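Local coordinates for putative nisin-resistance protein (Streptococcus agalactiae 515, PDB 4Y68), which probably acts as a family S41 peptidase that recognises the lantibiotic nisin and protects the bacterium against it, most likely by cleaving it, at residues P124-L129 / I166-G171; L157-G162 / N223-S228; S229-F234 / G252-N257; T180-T185 / K192-K197. All coordinates share one frame; numbering follows the deposited sequence.

In the fold
From the N terminus, interaction 1 comes first: the loop after strand 118-122 meets helix 165-171, closing a loop that contains helix 131-147 and strand 152-156. Before it closes, the chain enters interaction 2, so the two cross; this contact pairs the loops leaving the parallel strands 152-156 and 218-222. Interaction 4, the hairpin of strands 180-185 and 191-195, lies wholly between the two halves of interaction 2. Interaction 3 follows in series, tying helix 229-235 to the loop leading into strand 256-261. It touches the other three contacts: M232 and V256 reach F182, T233 packs on M168, and A230 meets N160.

Interaction 1 of 4, residues P124-L129 / I166-G171; sequences PSISKL and IPMIGG
I126 is the hub of this small apolar contact: its CG2 methyl touches both the ring of P167 and the terminal methyl of M168. Because CG1 lies anti to the backbone N (chi1 170°), the other branch, CG2, is the one turned to the helix; it lies 4.1 Å from P167 CG and 4.0 Å from M168 CE. The unbranched M168 reaches in from the next position of the helix with an extended chain, running antiparallel alongside I126. Its CE then lies against loop backbone, 3.9 Å from I126 N and 4.0 Å from P124 O. A flexible thioether suits such an irregular surface, whereas the rigid pyrrolidine of P167 suits the first turn of a helix, where a backbone N-H is not needed for the helical bonds. No hydrogen bond joins the two segments; what they share is apolar packing.

The close packing is centred on I126, P167 and M168, all buried, with M168 CE also lying against the backbone of P124 and S125. Farther along the loop the chain draws off: the K128 side chain leads away from the helix, and L129, exposed, makes no contact with the helix segment. At the other end S125 turns from the helix, and its OG is bonded to T161 N.

Helix 131-147 packs against the contact, with Y137 touching both I126 and P167, and I134 touching P167. M168 also packs on T233 of helix 229-235, so helix 165-171 is wedged between that helix and the loop following strand 118-122.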
loop_
_atom_site.group_PDB
_atom_site.type_symbol
_atom_site.label_atom_id
_atom_site.label_comp_id
_atom_site.label_asym_id
_atom_site.label_seq_id
_atom_site.Cartn_x
_atom_site.Cartn_y
_atom_site.Cartn_z
ATOM N N PRO A 124 -3.775 -9.136 6.957
ATOM C CA PRO A 124 -4.865 -8.177 6.739
ATOM C C PRO A 124 -4.430 -6.725 6.626
ATOM O O PRO A 124 -3.292 -6.391 6.966
ATOM C CB PRO A 124 -5.716 -8.348 7.998
ATOM C CG PRO A 124 -4.679 -8.569 9.054
ATOM C CD PRO A 124 -3.593 -9.417 8.391
ATOM N N SER A 125 -5.355 -5.882 6.179
ATOM C CA SER A 125 -5.205 -4.419 6.223
ATOM C C SER A 125 -4.822 -3.892 7.592
ATOM O O SER A 125 -5.418 -4.263 8.592
ATOM C CB SER A 125 -6.509 -3.723 5.819
ATOM O OG SER A 125 -7.152 -4.378 4.740
ATOM N N ILE A 126 -3.842 -3.003 7.626
ATOM C CA ILE A 126 -3.545 -2.207 8.808
ATOM C C ILE A 126 -3.070 -0.839 8.354
ATOM O O ILE A 126 -2.177 -0.736 7.505
ATOM C CB ILE A 126 -2.467 -2.833 9.695
ATOM C CG1 ILE A 126 -2.041 -1.839 10.780
ATOM C CG2 ILE A 126 -1.264 -3.268 8.860
ATOM C CD1 ILE A 126 -1.095 -2.437 11.816
ATOM N N SER A 127 -3.663 0.199 8.933
ATOM C CA SER A 127 -3.384 1.575 8.551
ATOM C C SER A 127 -2.707 2.342 9.658
ATOM O O SER A 127 -2.393 3.527 9.494
ATOM C CB SER A 127 -4.672 2.290 8.167
ATOM O OG SER A 127 -4.782 2.304 6.755
ATOM N N LYS A 128 -2.511 1.674 10.795
ATOM C CA LYS A 128 -1.966 2.335 11.962
ATOM C C LYS A 128 -0.549 2.772 11.701
ATOM O O LYS A 128 0.152 2.172 10.883
ATOM C CB LYS A 128 -2.055 1.429 13.179
ATOM C CG LYS A 128 -3.392 1.600 13.914
ATOM C CD LYS A 128 -3.650 0.465 14.880
ATOM C CE LYS A 128 -4.998 0.608 15.594
ATOM N NZ LYS A 128 -5.303 -0.618 16.395
ATOM N N LEU A 129 -0.163 3.858 12.369
ATOM C CA LEU A 129 1.168 4.461 12.253
ATOM C C LEU A 129 1.972 4.263 13.524
ATOM O O LEU A 129 3.190 4.180 13.481
ATOM C CB LEU A 129 1.077 5.972 11.970
ATOM C CG LEU A 129 0.353 6.432 10.711
ATOM C CD1 LEU A 129 0.470 7.949 10.565
ATOM C CD2 LEU A 129 0.958 5.691 9.514
ATOM N N ILE A 166 4.941 -0.684 5.991
ATOM C CA ILE A 166 6.052 -1.020 6.888
ATOM C C ILE A 166 5.876 -2.325 7.706
ATOM O O ILE A 166 6.766 -3.174 7.711
ATOM C CB ILE A 166 6.315 0.165 7.842
ATOM C CG1 ILE A 166 6.952 1.314 7.061
ATOM C CG2 ILE A 166 7.227 -0.245 8.973
ATOM C CD1 ILE A 166 7.207 2.567 7.909
ATOM N N PRO A 167 4.736 -2.489 8.395
ATOM C CA PRO A 167 4.491 -3.750 9.111
ATOM C C PRO A 167 4.227 -4.950 8.187
ATOM O O PRO A 167 4.499 -6.109 8.555
ATOM C CB PRO A 167 3.250 -3.434 9.953
ATOM C CG PRO A 167 2.643 -2.196 9.329
ATOM C CD PRO A 167 3.787 -1.433 8.785
ATOM N N MET A 168 3.692 -4.685 6.995
ATOM C CA MET A 168 3.438 -5.754 6.025
ATOM C C MET A 168 4.731 -6.308 5.459
ATOM O O MET A 168 4.988 -7.518 5.516
ATOM C CB MET A 168 2.545 -5.258 4.877
ATOM C CG MET A 168 1.146 -4.977 5.309
ATOM S SD MET A 168 0.029 -4.676 3.939
ATOM C CE MET A 168 -1.163 -3.727 4.874
ATOM N N ILE A 169 5.550 -5.429 4.898
ATOM C CA ILE A 169 6.805 -5.886 4.337
ATOM C C ILE A 169 7.693 -6.363 5.469
ATOM O O ILE A 169 8.309 -7.415 5.369
ATOM C CB ILE A 169 7.537 -4.790 3.538
ATOM C CG1 ILE A 169 6.762 -4.427 2.270
ATOM C CG2 ILE A 169 8.931 -5.285 3.160
ATOM C CD1 ILE A 169 6.576 -5.571 1.308
ATOM N N GLY A 170 7.753 -5.587 6.542
ATOM C CA GLY A 170 8.570 -5.930 7.697
ATOM C C GLY A 170 8.327 -7.307 8.316
ATOM O O GLY A 170 9.265 -8.056 8.589
ATOM N N GLY A 171 7.067 -7.650 8.537
ATOM C CA GLY A 171 6.742 -8.928 9.131
ATOM C C GLY A 171 7.145 -10.076 8.224
ATOM O O GLY A 171 7.433 -11.172 8.693
#

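Interaction 2 of 4, residues L157-G162 / N223-S228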
loop_
_atom_site.group_PDB
_atom_site.type_symbol
_atom_site.label_atom_id
_atom_site.label_comp_id
_atom_site.label_asym_id
_atom_site.label_seq_id
_atom_site.Cartn_x
_atom_site.Cartn_y
_atom_site.Cartn_z
ATOM N N LEU A 157 -3.733 -12.710 1.054
ATOM C CA LEU A 157 -3.896 -11.266 0.933
ATOM C C LEU A 157 -5.298 -10.888 0.476
ATOM O O LEU A 157 -5.533 -9.724 0.155
ATOM C CB LEU A 157 -2.859 -10.681 -0.054
ATOM C CG LEU A 157 -1.362 -10.834 0.305
ATOM C CD1 LEU A 157 -0.465 -10.616 -0.899
ATOM C CD2 LEU A 157 -0.932 -9.931 1.453
ATOM N N SER A 158 -6.208 -11.866 0.404
ATOM C CA SER A 158 -7.631 -11.568 0.123
ATOM C C SER A 158 -8.136 -10.431 0.990
ATOM O O SER A 158 -7.860 -10.396 2.186
ATOM C CB SER A 158 -8.529 -12.790 0.367
ATOM O OG SER A 158 -8.119 -13.916 -0.389
ATOM N N ASN A 159 -8.871 -9.500 0.403
ATOM C CA ASN A 159 -9.528 -8.465 1.187
ATOM C C ASN A 159 -8.587 -7.523 1.912
ATOM O O ASN A 159 -9.046 -6.719 2.716
ATOM C CB ASN A 159 -10.476 -9.092 2.225
ATOM C CG ASN A 159 -11.529 -9.993 1.581
ATOM O OD1 ASN A 159 -11.929 -9.760 0.445
ATOM N ND2 ASN A 159 -11.962 -11.038 2.304
ATOM N N ASN A 160 -7.282 -7.633 1.678
ATOM C CA ASN A 160 -6.350 -6.664 2.262
ATOM C C ASN A 160 -6.282 -5.470 1.321
ATOM O O ASN A 160 -5.743 -5.580 0.224
ATOM C CB ASN A 160 -4.968 -7.293 2.485
ATOM C CG ASN A 160 -3.945 -6.325 3.059
ATOM O OD1 ASN A 160 -4.103 -5.100 3.004
ATOM N ND2 ASN A 160 -2.859 -6.880 3.590
ATOM N N THR A 161 -6.855 -4.343 1.739
ATOM C CA THR A 161 -6.948 -3.154 0.872
ATOM C C THR A 161 -5.824 -2.153 1.140
ATOM O O THR A 161 -5.879 -0.992 0.701
ATOM C CB THR A 161 -8.295 -2.421 1.050
ATOM O OG1 THR A 161 -8.335 -1.849 2.359
ATOM C CG2 THR A 161 -9.499 -3.398 0.892
ATOM N N GLY A 162 -4.808 -2.594 1.866
ATOM C CA GLY A 162 -3.626 -1.775 2.029
ATOM C C GLY A 162 -3.471 -1.182 3.403
ATOM O O GLY A 162 -3.851 -1.782 4.411
ATOM N N ASN A 223 -7.474 -11.689 -4.065
ATOM C CA ASN A 223 -8.788 -11.622 -4.695
ATOM C C ASN A 223 -9.015 -10.208 -5.208
ATOM O O ASN A 223 -8.095 -9.404 -5.147
ATOM C CB ASN A 223 -9.905 -12.085 -3.745
ATOM C CG ASN A 223 -10.129 -11.160 -2.559
ATOM O OD1 ASN A 223 -9.376 -10.225 -2.335
ATOM N ND2 ASN A 223 -11.188 -11.440 -1.779
ATOM N N HIS A 224 -10.210 -9.911 -5.730
ATOM C CA HIS A 224 -10.474 -8.623 -6.368
ATOM C C HIS A 224 -10.307 -7.427 -5.423
ATOM O O HIS A 224 -10.101 -6.300 -5.871
ATOM C CB HIS A 224 -11.890 -8.604 -6.965
ATOM C CG HIS A 224 -12.010 -9.335 -8.268
ATOM N ND1 HIS A 224 -11.066 -9.233 -9.270
ATOM C CD2 HIS A 224 -12.958 -10.190 -8.730
ATOM C CE1 HIS A 224 -11.432 -9.987 -10.295
ATOM N NE2 HIS A 224 -12.575 -10.577 -9.993
ATOM N N LYS A 225 -10.396 -7.664 -4.119
ATOM C CA LYS A 225 -10.299 -6.573 -3.150
ATOM C C LYS A 225 -8.847 -6.278 -2.749
ATOM O O LYS A 225 -8.546 -5.199 -2.245
ATOM C CB LYS A 225 -11.127 -6.883 -1.902
ATOM C CG LYS A 225 -12.643 -6.819 -2.106
ATOM C CD LYS A 225 -13.352 -6.562 -0.759
ATOM C CE LYS A 225 -14.853 -6.860 -0.807
ATOM N NZ LYS A 225 -15.532 -6.289 -2.014
ATOM N N THR A 226 -7.955 -7.232 -2.975
ATOM C CA THR A 226 -6.529 -7.031 -2.667
ATOM C C THR A 226 -6.009 -5.760 -3.311
ATOM O O THR A 226 -5.954 -5.681 -4.529
ATOM C CB THR A 226 -5.686 -8.225 -3.156
ATOM O OG1 THR A 226 -6.169 -9.414 -2.528
ATOM C CG2 THR A 226 -4.187 -8.014 -2.813
ATOM N N ALA A 227 -5.600 -4.774 -2.520
ATOM C CA ALA A 227 -5.287 -3.469 -3.106
ATOM C C ALA A 227 -4.095 -2.740 -2.495
ATOM O O ALA A 227 -3.777 -2.900 -1.323
ATOM C CB ALA A 227 -6.526 -2.548 -3.014
ATOM N N SER A 228 -3.462 -1.908 -3.310
ATOM C CA SER A 228 -2.610 -0.841 -2.803
ATOM C C SER A 228 -1.349 -1.411 -2.143
ATOM O O SER A 228 -0.607 -2.148 -2.788
ATOM C CB SER A 228 -3.408 0.041 -1.834
ATOM O OG SER A 228 -2.886 1.363 -1.810
#
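N223 CG sits between its own backbone N and carbonyl carbon (chi1 67°), which swings the amide across to N159, whose CG lies anti to the carbonyl carbon and bends its amide back to meet it. The two side chains cross at about a right angle, and their amide planes are 57° apart. N223 ND2 gives a nearly straight bond to N159 OD1 (2.9 Å, 174° at the hydrogen), the acceptor lying in the donor's amide plane although ND2 stands above that of N159. N223 OD1 takes N159 N at 2.9 Å and, from its opposite face, K225 N at 3.3 Å, the latter forming an Asx turn.

T226 OG1 works both ways, donating to L157 O at 2.8 Å and accepting from N223 N at 3.0 Å. L157 O also receives N160 N on its other face, in the type II turn whose positive-phi corner suits asparagine at N159. Beyond the turn, A227 N donates to N160 O at 2.9 Å. N160 OD1 accepts from G162 N in a second Asx turn, while its ND2 bonds I123 O. G162 has backbone angles readily reached by glycine and brings no side chain against S228.

Amides and a hydroxyl, each able to give and to accept, thus lock two loops together without net charge. The bonded loop leads directly to S228, whose OG bonds H90 NE2, consistent with the serine-histidine pair of a serine peptidase.

Interaction 3 of 4, residues S229-F234 / G252-N257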
loop_
_atom_site.group_PDB
_atom_site.type_symbol
_atom_site.label_atom_id
_atom_site.label_comp_id
_atom_site.label_asym_id
_atom_site.label_seq_id
_atom_site.Cartn_x
_atom_site.Cartn_y
_atom_site.Cartn_z
ATOM N N SER A 229 -1.119 -1.091 -0.871
ATOM C CA SER A 229 0.037 -1.627 -0.145
ATOM C C SER A 229 0.112 -3.146 -0.281
ATOM O O SER A 229 1.198 -3.736 -0.368
ATOM C CB SER A 229 -0.034 -1.255 1.336
ATOM O OG SER A 229 0.391 0.073 1.589
ATOM N N ALA A 230 -1.058 -3.770 -0.267
ATOM C CA ALA A 230 -1.172 -5.208 -0.391
ATOM C C ALA A 230 -0.732 -5.634 -1.776
ATOM O O ALA A 230 -0.090 -6.666 -1.933
ATOM C CB ALA A 230 -2.616 -5.660 -0.115
ATOM N N GLU A 231 -1.093 -4.845 -2.791
ATOM C CA GLU A 231 -0.650 -5.155 -4.144
ATOM C C GLU A 231 0.878 -4.980 -4.271
ATOM O O GLU A 231 1.539 -5.811 -4.869
ATOM C CB GLU A 231 -1.372 -4.291 -5.156
ATOM C CG GLU A 231 -2.793 -4.708 -5.382
ATOM C CD GLU A 231 -3.499 -3.776 -6.309
ATOM O OE1 GLU A 231 -3.730 -2.603 -5.911
ATOM O OE2 GLU A 231 -3.789 -4.205 -7.443
ATOM N N MET A 232 1.430 -3.925 -3.671
ATOM C CA MET A 232 2.879 -3.708 -3.724
ATOM C C MET A 232 3.638 -4.723 -2.867
ATOM O O MET A 232 4.797 -5.028 -3.154
ATOM C CB MET A 232 3.250 -2.287 -3.290
ATOM C CG MET A 232 3.619 -1.391 -4.494
ATOM S SD MET A 232 2.192 -1.192 -5.587
ATOM C CE MET A 232 1.258 -0.115 -4.487
ATOM N N THR A 233 2.993 -5.226 -1.816
ATOM C CA THR A 233 3.516 -6.364 -1.085
ATOM C C THR A 233 3.508 -7.597 -1.976
ATOM O O THR A 233 4.484 -8.347 -2.001
ATOM C CB THR A 233 2.718 -6.654 0.196
ATOM O OG1 THR A 233 2.889 -5.560 1.086
ATOM C CG2 THR A 233 3.240 -7.927 0.878
ATOM N N PHE A 234 2.405 -7.810 -2.693
ATOM C CA PHE A 234 2.341 -8.887 -3.672
ATOM C C PHE A 234 3.461 -8.745 -4.700
ATOM O O PHE A 234 4.116 -9.712 -5.008
ATOM C CB PHE A 234 0.976 -8.899 -4.384
ATOM C CG PHE A 234 0.794 -10.036 -5.362
ATOM C CD1 PHE A 234 1.544 -11.191 -5.265
ATOM C CD2 PHE A 234 -0.136 -9.943 -6.381
ATOM C CE1 PHE A 234 1.376 -12.234 -6.166
ATOM C CE2 PHE A 234 -0.313 -10.985 -7.289
ATOM C CZ PHE A 234 0.446 -12.127 -7.177
ATOM N N GLY A 252 -6.250 -3.283 -8.639
ATOM C CA GLY A 252 -5.680 -2.376 -9.623
ATOM C C GLY A 252 -5.359 -1.004 -9.067
ATOM O O GLY A 252 -5.696 0.010 -9.680
ATOM N N TYR A 253 -4.700 -0.959 -7.905
ATOM C CA TYR A 253 -4.273 0.319 -7.320
ATOM C C TYR A 253 -2.758 0.285 -7.205
ATOM O O TYR A 253 -2.161 0.688 -6.191
ATOM C CB TYR A 253 -4.969 0.580 -5.972
ATOM C CG TYR A 253 -6.445 0.922 -6.155
ATOM C CD1 TYR A 253 -6.878 2.236 -6.174
ATOM C CD2 TYR A 253 -7.388 -0.073 -6.347
ATOM C CE1 TYR A 253 -8.206 2.555 -6.367
ATOM C CE2 TYR A 253 -8.726 0.228 -6.557
ATOM C CZ TYR A 253 -9.128 1.547 -6.559
ATOM O OH TYR A 253 -10.456 1.855 -6.747
ATOM N N THR A 254 -2.146 -0.221 -8.272
ATOM C CA THR A 254 -0.710 -0.350 -8.333
ATOM C C THR A 254 -0.129 0.999 -8.752
ATOM O O THR A 254 0.297 1.189 -9.887
ATOM C CB THR A 254 -0.273 -1.484 -9.300
ATOM O OG1 THR A 254 -1.101 -1.470 -10.476
ATOM C CG2 THR A 254 -0.434 -2.853 -8.617
ATOM N N THR A 255 -0.151 1.947 -7.818
ATOM C CA THR A 255 0.648 3.154 -7.937
ATOM C C THR A 255 1.134 3.551 -6.559
ATOM O O THR A 255 0.476 3.274 -5.547
ATOM C CB THR A 255 -0.123 4.329 -8.581
ATOM O OG1 THR A 255 -1.434 4.438 -7.999
ATOM C CG2 THR A 255 -0.247 4.116 -10.084
ATOM N N VAL A 256 2.293 4.195 -6.516
ATOM C CA VAL A 256 2.789 4.740 -5.261
ATOM C C VAL A 256 2.106 6.080 -4.926
ATOM O O VAL A 256 1.971 6.965 -5.784
ATOM C CB VAL A 256 4.319 4.899 -5.324
ATOM C CG1 VAL A 256 4.820 5.829 -4.214
ATOM C CG2 VAL A 256 4.991 3.520 -5.249
ATOM N N ASN A 257 1.639 6.224 -3.693
ATOM C CA ASN A 257 1.160 7.516 -3.205
ATOM C C ASN A 257 2.116 8.163 -2.218
ATOM O O ASN A 257 2.890 7.482 -1.536
ATOM C CB ASN A 257 -0.200 7.389 -2.516
ATOM C CG ASN A 257 -1.313 7.027 -3.476
ATOM O OD1 ASN A 257 -1.164 7.138 -4.696
ATOM N ND2 ASN A 257 -2.444 6.580 -2.922
#
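The first turns of the helix that begins at S229 pass the segment 252-255 most closely at E231 and T254, whose CA atoms are 6.4 Å apart, where G252 has a positive phi and T254 centres an inverse gamma turn. E231 carries the contact. Its chain runs out extended beyond CG (chi2 176°), setting the carboxylate against two successive backbone N-H groups. E231 OE1 uses its syn lone pair for Y253 N at 2.8 Å; E231 OE2 takes G252 N at 2.9 Å, also on the syn side but 32° out of the carboxylate plane. Each oxygen has a further partner: S228 N for OE1 and the hydroxyl of T250 for OE2. The carboxylate is thus gripped from several directions, which limits its rotation.

Below this polar grip, T254 CG2 lies alongside the aliphatic part of E231, 3.9 Å from its CB, while T254 OG1 turns to T286 O. M232, bent at chi2 and chi3, curls back toward the segment: its SD is 4.1 Å from T254 CA and its CE 3.6 Å from T255 O. The flexible methionine chain suits this bent path; it also packs on F182 and M165.

The carboxylate bridges the start of the helix just after S228 to the segment that carries T255, whose OG1 bonds N285 OD1 and H90 ND1. T255 thus holds one nitrogen of the H90 imidazole, consistent with the framework of a serine peptidase active site of family S41.

Interaction 4 of 4, residues T180-T185 / K192-K197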
loop_
_atom_site.group_PDB
_atom_site.type_symbol
_atom_site.label_atom_id
_atom_site.label_comp_id
_atom_site.label_asym_id
_atom_site.label_seq_id
_atom_site.Cartn_x
_atom_site.Cartn_y
_atom_site.Cartn_z
ATOM N N THR A 180 16.167 -5.246 -4.089
ATOM C CA THR A 180 15.073 -4.529 -4.701
ATOM C C THR A 180 13.739 -5.247 -4.491
ATOM O O THR A 180 13.631 -6.438 -4.697
ATOM C CB THR A 180 15.342 -4.340 -6.202
ATOM O OG1 THR A 180 16.356 -3.337 -6.378
ATOM C CG2 THR A 180 14.081 -3.922 -6.919
ATOM N N LEU A 181 12.738 -4.506 -4.043
ATOM C CA LEU A 181 11.392 -5.045 -3.904
ATOM C C LEU A 181 10.517 -4.685 -5.109
ATOM O O LEU A 181 9.891 -5.565 -5.701
ATOM C CB LEU A 181 10.764 -4.547 -2.603
ATOM C CG LEU A 181 10.983 -5.404 -1.350
ATOM C CD1 LEU A 181 12.067 -6.459 -1.499
ATOM C CD2 LEU A 181 11.228 -4.533 -0.138
ATOM N N PHE A 182 10.450 -3.397 -5.446
ATOM C CA PHE A 182 9.839 -2.941 -6.696
ATOM C C PHE A 182 10.445 -1.575 -7.047
ATOM O O PHE A 182 11.154 -1.000 -6.233
ATOM C CB PHE A 182 8.295 -2.868 -6.599
ATOM C CG PHE A 182 7.797 -1.982 -5.486
ATOM C CD1 PHE A 182 7.571 -2.494 -4.219
ATOM C CD2 PHE A 182 7.574 -0.639 -5.700
ATOM C CE1 PHE A 182 7.127 -1.678 -3.189
ATOM C CE2 PHE A 182 7.121 0.178 -4.671
ATOM C CZ PHE A 182 6.902 -0.335 -3.421
ATOM N N HIS A 183 10.189 -1.077 -8.259
ATOM C CA HIS A 183 10.613 0.287 -8.657
ATOM C C HIS A 183 9.426 1.235 -8.818
ATOM O O HIS A 183 8.286 0.806 -8.976
ATOM C CB HIS A 183 11.379 0.266 -9.981
ATOM C CG HIS A 183 12.407 -0.810 -10.067
ATOM N ND1 HIS A 183 13.681 -0.664 -9.563
ATOM C CD2 HIS A 183 12.360 -2.041 -10.624
ATOM C CE1 HIS A 183 14.371 -1.764 -9.796
ATOM N NE2 HIS A 183 13.593 -2.616 -10.440
ATOM N N TYR A 184 9.690 2.534 -8.811
ATOM C CA TYR A 184 8.631 3.472 -9.132
ATOM C C TYR A 184 9.229 4.732 -9.763
ATOM O O TYR A 184 10.336 5.154 -9.422
ATOM C CB TYR A 184 7.782 3.792 -7.884
ATOM C CG TYR A 184 8.526 4.463 -6.758
ATOM C CD1 TYR A 184 9.450 3.758 -5.983
ATOM C CD2 TYR A 184 8.300 5.799 -6.456
ATOM C CE1 TYR A 184 10.140 4.384 -4.933
ATOM C CE2 TYR A 184 8.976 6.430 -5.425
ATOM C CZ TYR A 184 9.898 5.723 -4.669
ATOM O OH TYR A 184 10.556 6.360 -3.646
ATOM N N THR A 185 8.498 5.314 -10.706
ATOM C CA THR A 185 8.964 6.495 -11.437
ATOM C C THR A 185 7.982 7.654 -11.312
ATOM O O THR A 185 6.786 7.442 -11.477
ATOM C CB THR A 185 9.155 6.157 -12.933
ATOM O OG1 THR A 185 10.030 5.033 -13.049
ATOM C CG2 THR A 185 9.707 7.370 -13.727
ATOM N N LYS A 192 13.019 5.456 -8.983
ATOM C CA LYS A 192 13.534 5.068 -7.676
ATOM C C LYS A 192 13.203 3.611 -7.370
ATOM O O LYS A 192 12.522 2.913 -8.139
ATOM C CB LYS A 192 12.980 5.985 -6.586
ATOM C CG LYS A 192 13.461 7.429 -6.693
ATOM C CD LYS A 192 12.870 8.292 -5.568
ATOM C CE LYS A 192 13.535 9.681 -5.495
ATOM N NZ LYS A 192 13.202 10.430 -4.223
ATOM N N THR A 193 13.699 3.143 -6.242
ATOM C CA THR A 193 13.582 1.731 -5.925
ATOM C C THR A 193 13.193 1.592 -4.470
ATOM O O THR A 193 13.740 2.282 -3.638
ATOM C CB THR A 193 14.905 0.988 -6.211
ATOM O OG1 THR A 193 15.081 0.856 -7.628
ATOM C CG2 THR A 193 14.887 -0.402 -5.592
ATOM N N ILE A 194 12.215 0.743 -4.163
ATOM C CA ILE A 194 11.995 0.348 -2.773
ATOM C C ILE A 194 12.744 -0.977 -2.513
ATOM O O ILE A 194 12.449 -1.992 -3.138
ATOM C CB ILE A 194 10.507 0.192 -2.446
ATOM C CG1 ILE A 194 9.765 1.522 -2.625
ATOM C CG2 ILE A 194 10.320 -0.388 -1.042
ATOM C CD1 ILE A 194 10.315 2.677 -1.772
ATOM N N THR A 195 13.748 -0.934 -1.642
ATOM C CA THR A 195 14.529 -2.108 -1.262
ATOM C C THR A 195 14.212 -2.427 0.180
ATOM O O THR A 195 13.578 -1.628 0.870
ATOM C CB THR A 195 16.082 -1.897 -1.370
ATOM O OG1 THR A 195 16.504 -0.939 -0.385
ATOM C CG2 THR A 195 16.480 -1.398 -2.734
ATOM N N MET A 196 14.688 -3.571 0.649
ATOM C CA MET A 196 14.459 -3.938 2.029
ATOM C C MET A 196 15.109 -2.911 2.964
ATOM O O MET A 196 14.577 -2.640 4.021
ATOM C CB MET A 196 14.965 -5.363 2.292
ATOM C CG MET A 196 14.554 -5.947 3.643
ATOM S SD MET A 196 12.782 -5.911 4.014
ATOM C CE MET A 196 12.169 -7.185 2.937
ATOM N N LYS A 197 16.215 -2.291 2.555
ATOM C CA LYS A 197 16.829 -1.192 3.337
ATOM C C LYS A 197 15.951 0.060 3.529
ATOM O O LYS A 197 15.948 0.672 4.592
ATOM C CB LYS A 197 18.142 -0.761 2.688
ATOM C CG LYS A 197 19.125 -1.884 2.507
ATOM C CD LYS A 197 20.011 -1.665 1.272
ATOM C CE LYS A 197 21.253 -0.801 1.558
ATOM N NZ LYS A 197 20.967 0.628 1.906
#
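K192 and Y184 bond to each other both ways near the turn of an antiparallel hairpin, K192 N to Y184 O at 2.7 Å and Y184 N to K192 O. Farther along strands 180-185 and 192-195, I194 N donates to F182 O at 2.9 Å. I194 O then serves two donors, L181 N at 2.7 Å and, weakly, F182 N, which makes a classic beta bulge.

The next shell is side chains. F182 and Y184 share a face of the sheet with I194 and K192, and both aromatic residues have CG between backbone N and carbonyl carbon (chi1 57° and 63°), a setting that lays each ring over the opposite strand. I194 CB lies over the F182 face, 4.0 Å from its centroid; K192 CB does the same above Y184, while I194 CD1 reaches Y184 CE1 at 3.6 Å. On the other face H183 and T193 run side by side, H183 ND1 bonded to T193 OG1 at 2.8 Å at the edge of the imidazole, in its plane.

V256 of strand 256-261 packs on the F182 ring and on Y184 around CB, M165 supports F182, and I169 meets L181 and M196.

Chemically the two faces differ. One is a CH-pi and apolar layer suited to packing against the protein; the other is a polar pair in which the hydroxyl, bonded in the ring plane, favours this turn of the imidazole.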